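Side-chain contacts in succinate-semialdehyde dehydrogenase (NAD(P)(+)) (Marinobacter aquaeolei, PDB 3RH9), which probably oxidises succinate semialdehyde to succinate, passing hydride to a nicotinamide coenzyme, as a member of the aldehyde dehydrogenase family: residues I161-K166 / A254-G259; T289-N294 / T446-E451; T151-P156 / F472-A477. All blocks are in the same frame, centred on the assembly; numbering follows the deposited sequence.

In the fold
Strand 151-154 and the turn after it open interaction 3, which closes only at residues 472-477, some 315 residues later. Interactions 1 and 2 are both nested inside that loop and lie in series, without crossing. Interaction 1 joins the start of helix 162-174 to the end of strand 252-256, a loop of 87 residues within the nucleotide-binding domain. Interaction 2 closes a loop of 151 residues, bringing together two irregular segments beside the predicted active-site glutamate. Interaction 3 sets the turn leading into the last strand, 475-482, against strand 151-154 of the mixed sheet. Interaction 1 touches both others: Lys166 meets Pro448 of interaction 2, and Met163 packs on Pro156 of interaction 3.

Interaction 1. Residues I161-K166 / A254-G259; sequences IGMIAK and ALELGG
At the predicted active site of this aldehyde dehydrogenase, Met163 and Lys166 on the first turns of helix 162-174 face Glu256 at the end of strand 252-256. Glu256 lies in the sequence Leu-Glu-Leu-Gly-Gly, which matches the glutamate signature of the family. The backbones stand well apart, with Met163 CA 10.0 Å from Glu256 CA, and only long side chains can bridge such a gap. Lysine, glutamate and methionine suit it accordingly.

Lys166 runs straight out from the helix, extended through every torsion beyond CG. Glu256 comes to meet it: its CB points at the helix, and with CG anti to the backbone N (chi1 -156°) the extended chain carries the carboxylate off its strand. The two side chains cross at about a right angle. Their ends stop short of a salt bridge, with Lys166 NZ 4.2 Å from Glu256 OE1, and no hydrogen bond joins them. Any attraction between them is therefore likely to be loose, and the lysine does not clamp the carboxylate. Met163, built as selenomethionine, takes a different course: its CB points neither at the strand nor away from it, but the terminal methyl swings forward until CE lies 4.2 Å from Glu256 OE1. The same carboxylate oxygen thus neighbours the methyl of Met163 and the amino group of Lys166.

Lys166 also touches Glu465, whose carboxylate lies close to that of Glu256, and it packs on Tyr112 and Phe116 of helix 103-123. Glu256 touches Phe454 and Thr233, while backbone hydrogen bonds to Phe232, in strand 229-233, and to Gly234 just after it hold its main chain. Helix 162-174 forms the beta-alpha-beta crossover between strand 151-154 and its parallel neighbour 178-181 in the Rossmann-like sheet.

Interaction 2. Residues T289-N294 / T446-E451; sequences TCVCAN and TGPTPE
Val291 and Pro448 reach toward each other, the valine sending its two methyl branches to separate partners. With CG1 anti to the backbone N (chi1 163°), that methyl reaches the glycine backbone, Val291 CG1 lying 3.8 Å from Gly447 CA. At the proline ring, Val291 CG2 sits 3.8 Å from Pro448 CD and a little farther, 4.1 Å, from Pro448 CG. The valine therefore meets the CD-CG part of the ring end-on, in a purely apolar contact. Glycine suits its place, since a CB would point at the valine, and its bare CA lets the methyl come close; the rigid proline gives the other methyl a fixed surface.

Both segments are irregular loops bordering the predicted active site. The side chain of Pro448 is about 6 Å from that of Glu256, and Cys290, next to Val291, packs against Leu257, Gly258 and Gly259. In aldehyde dehydrogenases the nucleophilic cysteine follows a Gly-Gln-X motif; the run ending in Thr289-Cys290 fits this, and Cys290 is probably its counterpart.

Farther along 446-451, Thr449 OG1 donates a hydrogen bond of 2.6 Å to Glu451 OE1, nearly in line with its C-O bond. Backbone oxygens anchor the loops too: Val291 O receives the hydroxyl of Tyr419, and Pro448 O that of Tyr112. Thr446, whose CB points away from Val291, has OG1 hydrogen-bonded to Lys137 of the second subunit.

Interaction 3. Residues T151-P156 / F472-A477; sequences TGLIVP and FEFVEA
Thr151 and Phe474 mark the nearest approach of the two backbones, their CA atoms 8.0 Å apart, too far for strand pairing, and no hydrogen bond crosses between the segments. Residues 151-154 form a strand, while 472-474 are a turn leading into strand 475-482. Thr151 points its CB at the phenylalanine; that of Leu153 does not, but the side chain bends its CD2 methyl toward the ring. A CB on Gly152 would point away.

Thr151 meets the CD2-CE2 side of the Phe474 ring, Leu153 its CE2-CZ end. With CG anti to its carbonyl carbon (chi1 -61°), the ring is carried toward the sheet. Thr151 comes in at the edge, near the ring plane, its methyl CG2 3.6 Å from Phe474 CD2, and the two side chains stand roughly at right angles. Leu153 approaches obliquely, its CD2 3.9 Å from Phe474 CE2 and 4.0 Å from Phe474 CZ. A beta-branched threonine suits the strand while offering a methyl, and leucine is long enough to reach the far end of the ring. Met229 and Ser231 of the adjacent strand and Ala170 of helix 162-174 also touch the phenylalanine. Cutting Phe474 back to an alanine is likely to open a gap between strand and helix and leave the Thr151 and Leu153 methyls without their aromatic partner.

Beyond the ring the chain enters the small antiparallel sheet, where Glu476 forms a salt bridge with Arg464 of the second subunit. Such a join, between a Rossmann-like nucleotide-binding sheet and an antiparallel oligomerisation sheet, is characteristic of the aldehyde dehydrogenase fold.

Interaction 1. Residues I161-K166 / A254-G259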
# COMPACT_ATOMS: atom_id res chain seq x y z
N ILE A 161 -21.64 10.57 5.69
CA ILE A 161 -21.90 10.16 4.31
C ILE A 161 -20.73 10.38 3.35
O ILE A 161 -20.58 9.65 2.39
CB ILE A 161 -23.18 10.79 3.73
CG1 ILE A 161 -23.80 9.85 2.70
CG2 ILE A 161 -22.89 12.12 3.09
CD1 ILE A 161 -24.26 8.51 3.25
N GLY A 162 -19.90 11.38 3.60
CA GLY A 162 -18.79 11.66 2.71
C GLY A 162 -17.73 10.56 2.68
O GLY A 162 -17.31 10.12 1.61
N MSE A 163 -17.28 10.14 3.86
CA MSE A 163 -16.28 9.10 3.96
C MSE A 163 -16.68 7.87 3.16
O MSE A 163 -16.01 7.49 2.20
CB MSE A 163 -16.02 8.70 5.42
CG MSE A 163 -15.31 9.75 6.23
SE MSE A 163 -13.88 10.60 5.19
CE MSE A 163 -13.21 11.79 6.61
N ILE A 164 -17.78 7.24 3.57
CA ILE A 164 -18.19 6.00 2.94
C ILE A 164 -18.27 6.14 1.42
O ILE A 164 -18.00 5.19 0.69
CB ILE A 164 -19.52 5.50 3.49
CG1 ILE A 164 -19.75 4.04 3.09
CG2 ILE A 164 -20.65 6.39 3.00
CD1 ILE A 164 -18.54 3.14 3.31
N ALA A 165 -18.64 7.32 0.94
CA ALA A 165 -18.82 7.56 -0.49
C ALA A 165 -17.52 7.40 -1.26
O ALA A 165 -17.51 6.88 -2.38
CB ALA A 165 -19.41 8.93 -0.73
N LYS A 166 -16.42 7.85 -0.65
CA LYS A 166 -15.09 7.72 -1.24
C LYS A 166 -14.73 6.25 -1.38
O LYS A 166 -14.14 5.84 -2.38
CB LYS A 166 -14.02 8.42 -0.39
CG LYS A 166 -14.21 9.92 -0.17
CD LYS A 166 -13.22 10.44 0.88
CE LYS A 166 -13.18 11.96 0.94
NZ LYS A 166 -12.10 12.49 1.86
N ALA A 254 -5.94 0.32 3.14
CA ALA A 254 -5.94 1.75 2.83
C ALA A 254 -6.26 2.47 4.11
O ALA A 254 -7.23 2.15 4.79
CB ALA A 254 -6.97 2.09 1.76
N LEU A 255 -5.42 3.45 4.46
CA LEU A 255 -5.51 4.11 5.76
C LEU A 255 -5.52 5.62 5.61
O LEU A 255 -4.56 6.22 5.09
CB LEU A 255 -4.36 3.70 6.67
CG LEU A 255 -4.24 2.23 7.07
CD1 LEU A 255 -3.08 2.04 8.03
CD2 LEU A 255 -5.53 1.75 7.68
N GLU A 256 -6.61 6.23 6.06
CA GLU A 256 -6.67 7.66 6.13
C GLU A 256 -6.84 8.02 7.60
O GLU A 256 -7.93 7.89 8.15
CB GLU A 256 -7.82 8.19 5.29
CG GLU A 256 -7.60 9.62 4.85
CD GLU A 256 -8.82 10.20 4.16
OE1 GLU A 256 -9.46 11.11 4.75
OE2 GLU A 256 -9.12 9.74 3.02
N LEU A 257 -5.76 8.44 8.23
CA LEU A 257 -5.77 8.61 9.67
C LEU A 257 -5.68 10.08 10.08
O LEU A 257 -6.14 10.97 9.37
CB LEU A 257 -4.65 7.78 10.28
CG LEU A 257 -4.51 6.33 9.79
CD1 LEU A 257 -3.16 5.72 10.21
CD2 LEU A 257 -5.66 5.45 10.26
N GLY A 258 -5.07 10.35 11.24
CA GLY A 258 -4.97 11.71 11.75
C GLY A 258 -4.12 12.65 10.91
O GLY A 258 -3.36 12.21 10.04
N GLY A 259 -4.26 13.95 11.16
CA GLY A 259 -3.42 14.94 10.51
C GLY A 259 -3.18 16.10 11.44
O GLY A 259 -3.81 16.19 12.48

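Interaction 2. Residues T289-N294 / T446-E451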
# COMPACT_ATOMS: atom_id res chain seq x y z
N THR A 289 -12.37 17.91 11.64
CA THR A 289 -11.97 17.32 10.37
C THR A 289 -10.45 17.27 10.29
O THR A 289 -9.76 18.07 10.91
CB THR A 289 -12.51 18.18 9.22
OG1 THR A 289 -13.91 17.92 9.04
CG2 THR A 289 -11.77 17.90 7.92
N CYS A 290 -9.92 16.33 9.52
CA CYS A 290 -8.46 16.22 9.41
C CYS A 290 -7.94 17.08 8.29
O CYS A 290 -6.74 17.17 8.04
CB CYS A 290 -8.03 14.77 9.23
SG CYS A 290 -8.29 13.84 10.75
N VAL A 291 -8.87 17.77 7.64
CA VAL A 291 -8.53 18.73 6.61
C VAL A 291 -8.58 20.15 7.17
O VAL A 291 -8.10 21.09 6.54
CB VAL A 291 -9.44 18.55 5.39
CG1 VAL A 291 -9.40 19.75 4.49
CG2 VAL A 291 -9.01 17.33 4.64
N CYS A 292 -9.13 20.30 8.36
CA CYS A 292 -9.20 21.62 8.99
C CYS A 292 -7.84 22.14 9.40
O CYS A 292 -7.02 21.40 9.95
CB CYS A 292 -10.12 21.58 10.20
SG CYS A 292 -11.83 21.47 9.66
N ALA A 293 -7.58 23.42 9.13
CA ALA A 293 -6.32 24.00 9.55
C ALA A 293 -6.20 23.72 11.04
O ALA A 293 -7.19 23.82 11.77
CB ALA A 293 -6.31 25.49 9.28
N ASN A 294 -5.02 23.33 11.49
CA ASN A 294 -4.81 23.10 12.91
C ASN A 294 -3.77 24.08 13.45
O ASN A 294 -3.86 24.53 14.59
CB ASN A 294 -4.41 21.65 13.18
CG ASN A 294 -4.43 21.32 14.66
OD1 ASN A 294 -3.40 21.05 15.26
ND2 ASN A 294 -5.60 21.36 15.24
N THR A 446 -9.54 24.81 0.26
CA THR A 446 -10.50 23.76 -0.06
C THR A 446 -9.91 22.38 0.22
O THR A 446 -8.69 22.19 0.17
CB THR A 446 -10.98 23.83 -1.52
OG1 THR A 446 -11.94 22.79 -1.76
CG2 THR A 446 -9.80 23.68 -2.49
N GLY A 447 -10.78 21.42 0.52
CA GLY A 447 -10.34 20.08 0.84
C GLY A 447 -10.29 19.20 -0.38
O GLY A 447 -10.28 19.69 -1.50
N PRO A 448 -10.28 17.89 -0.17
CA PRO A 448 -10.15 16.90 -1.25
C PRO A 448 -11.34 16.90 -2.22
O PRO A 448 -12.44 17.32 -1.87
CB PRO A 448 -10.10 15.56 -0.50
CG PRO A 448 -9.83 15.91 0.93
CD PRO A 448 -10.41 17.26 1.15
N THR A 449 -11.11 16.40 -3.43
CA THR A 449 -12.17 16.34 -4.44
C THR A 449 -12.16 14.99 -5.17
O THR A 449 -11.11 14.36 -5.30
CB THR A 449 -12.01 17.48 -5.44
OG1 THR A 449 -13.28 17.77 -6.04
CG2 THR A 449 -11.00 17.12 -6.52
N PRO A 450 -13.34 14.53 -5.65
CA PRO A 450 -13.40 13.19 -6.25
C PRO A 450 -12.46 13.03 -7.43
O PRO A 450 -11.98 11.94 -7.69
CB PRO A 450 -14.86 13.09 -6.72
CG PRO A 450 -15.59 14.06 -5.88
CD PRO A 450 -14.65 15.20 -5.69
N GLU A 451 -12.18 14.14 -8.12
CA GLU A 451 -11.34 14.16 -9.31
C GLU A 451 -9.83 14.03 -9.05
O GLU A 451 -9.05 13.95 -10.00
CB GLU A 451 -11.60 15.45 -10.07
CG GLU A 451 -13.04 15.69 -10.50
CD GLU A 451 -13.85 16.51 -9.49
OE1 GLU A 451 -13.47 16.55 -8.31
OE2 GLU A 451 -14.87 17.12 -9.89

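Interaction 3. Residues T151-P156 / F472-A477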
# COMPACT_ATOMS: atom_id res chain seq x y z
N THR A 151 -14.20 -6.58 0.80
CA THR A 151 -13.52 -5.60 1.63
C THR A 151 -14.34 -5.15 2.82
O THR A 151 -15.55 -5.18 2.79
CB THR A 151 -13.11 -4.37 0.80
OG1 THR A 151 -14.27 -3.77 0.21
CG2 THR A 151 -12.17 -4.79 -0.30
N GLY A 152 -13.66 -4.72 3.87
CA GLY A 152 -14.32 -4.10 4.99
C GLY A 152 -14.11 -2.61 4.93
O GLY A 152 -12.98 -2.14 4.94
N LEU A 153 -15.20 -1.87 4.83
CA LEU A 153 -15.15 -0.42 4.79
C LEU A 153 -15.50 0.18 6.17
O LEU A 153 -16.66 0.07 6.64
CB LEU A 153 -16.12 0.10 3.73
CG LEU A 153 -15.95 -0.48 2.32
CD1 LEU A 153 -16.59 0.42 1.30
CD2 LEU A 153 -14.49 -0.63 2.00
N ILE A 154 -14.51 0.80 6.82
CA ILE A 154 -14.69 1.33 8.17
C ILE A 154 -14.53 2.85 8.20
O ILE A 154 -13.47 3.38 7.82
CB ILE A 154 -13.71 0.69 9.15
CG1 ILE A 154 -13.57 -0.80 8.84
CG2 ILE A 154 -14.14 0.89 10.59
CD1 ILE A 154 -12.69 -1.53 9.83
N VAL A 155 -15.57 3.54 8.66
CA VAL A 155 -15.60 5.00 8.59
C VAL A 155 -15.88 5.64 9.95
O VAL A 155 -16.45 5.00 10.82
CB VAL A 155 -16.62 5.50 7.53
CG1 VAL A 155 -16.28 4.93 6.15
CG2 VAL A 155 -18.04 5.14 7.94
N PRO A 156 -15.45 6.91 10.14
CA PRO A 156 -15.61 7.61 11.41
C PRO A 156 -16.89 8.41 11.39
O PRO A 156 -17.66 8.34 10.43
CB PRO A 156 -14.43 8.59 11.41
CG PRO A 156 -13.81 8.53 10.08
CD PRO A 156 -14.72 7.76 9.18
N PHE A 472 -7.92 2.58 -8.29
CA PHE A 472 -7.09 1.38 -8.23
C PHE A 472 -6.86 0.81 -6.82
O PHE A 472 -6.07 -0.11 -6.65
CB PHE A 472 -5.73 1.61 -8.91
CG PHE A 472 -5.80 1.55 -10.40
CD1 PHE A 472 -6.19 2.65 -11.13
CD2 PHE A 472 -5.49 0.38 -11.08
CE1 PHE A 472 -6.27 2.59 -12.50
CE2 PHE A 472 -5.56 0.32 -12.45
CZ PHE A 472 -5.96 1.42 -13.16
N GLU A 473 -7.54 1.36 -5.83
CA GLU A 473 -7.35 0.90 -4.47
C GLU A 473 -7.85 -0.53 -4.26
O GLU A 473 -7.15 -1.36 -3.69
CB GLU A 473 -8.05 1.84 -3.49
CG GLU A 473 -7.35 3.17 -3.29
CD GLU A 473 -6.40 3.15 -2.10
OE1 GLU A 473 -5.49 2.27 -2.05
OE2 GLU A 473 -6.58 4.01 -1.20
N PHE A 474 -9.06 -0.80 -4.73
CA PHE A 474 -9.68 -2.09 -4.47
C PHE A 474 -9.45 -3.17 -5.53
O PHE A 474 -10.24 -4.09 -5.65
CB PHE A 474 -11.17 -1.92 -4.23
CG PHE A 474 -11.46 -1.07 -3.04
CD1 PHE A 474 -11.71 0.28 -3.19
CD2 PHE A 474 -11.43 -1.62 -1.77
CE1 PHE A 474 -11.96 1.07 -2.09
CE2 PHE A 474 -11.67 -0.84 -0.67
CZ PHE A 474 -11.94 0.51 -0.83
N VAL A 475 -8.36 -3.06 -6.28
CA VAL A 475 -8.04 -4.10 -7.25
C VAL A 475 -6.65 -4.69 -7.03
O VAL A 475 -5.76 -4.03 -6.48
CB VAL A 475 -8.17 -3.58 -8.67
CG1 VAL A 475 -9.63 -3.38 -9.01
CG2 VAL A 475 -7.40 -2.27 -8.83
N GLU A 476 -6.49 -5.96 -7.42
CA GLU A 476 -5.18 -6.62 -7.45
C GLU A 476 -4.72 -6.71 -8.90
O GLU A 476 -5.44 -7.24 -9.74
CB GLU A 476 -5.27 -8.03 -6.88
CG GLU A 476 -5.47 -8.15 -5.38
CD GLU A 476 -4.22 -7.79 -4.61
OE1 GLU A 476 -3.32 -7.16 -5.22
OE2 GLU A 476 -4.13 -8.13 -3.39
N ALA A 477 -3.55 -6.17 -9.21
CA ALA A 477 -3.08 -6.26 -10.57
C ALA A 477 -2.59 -7.67 -10.81
O ALA A 477 -2.04 -8.30 -9.91
CB ALA A 477 -1.98 -5.25 -10.83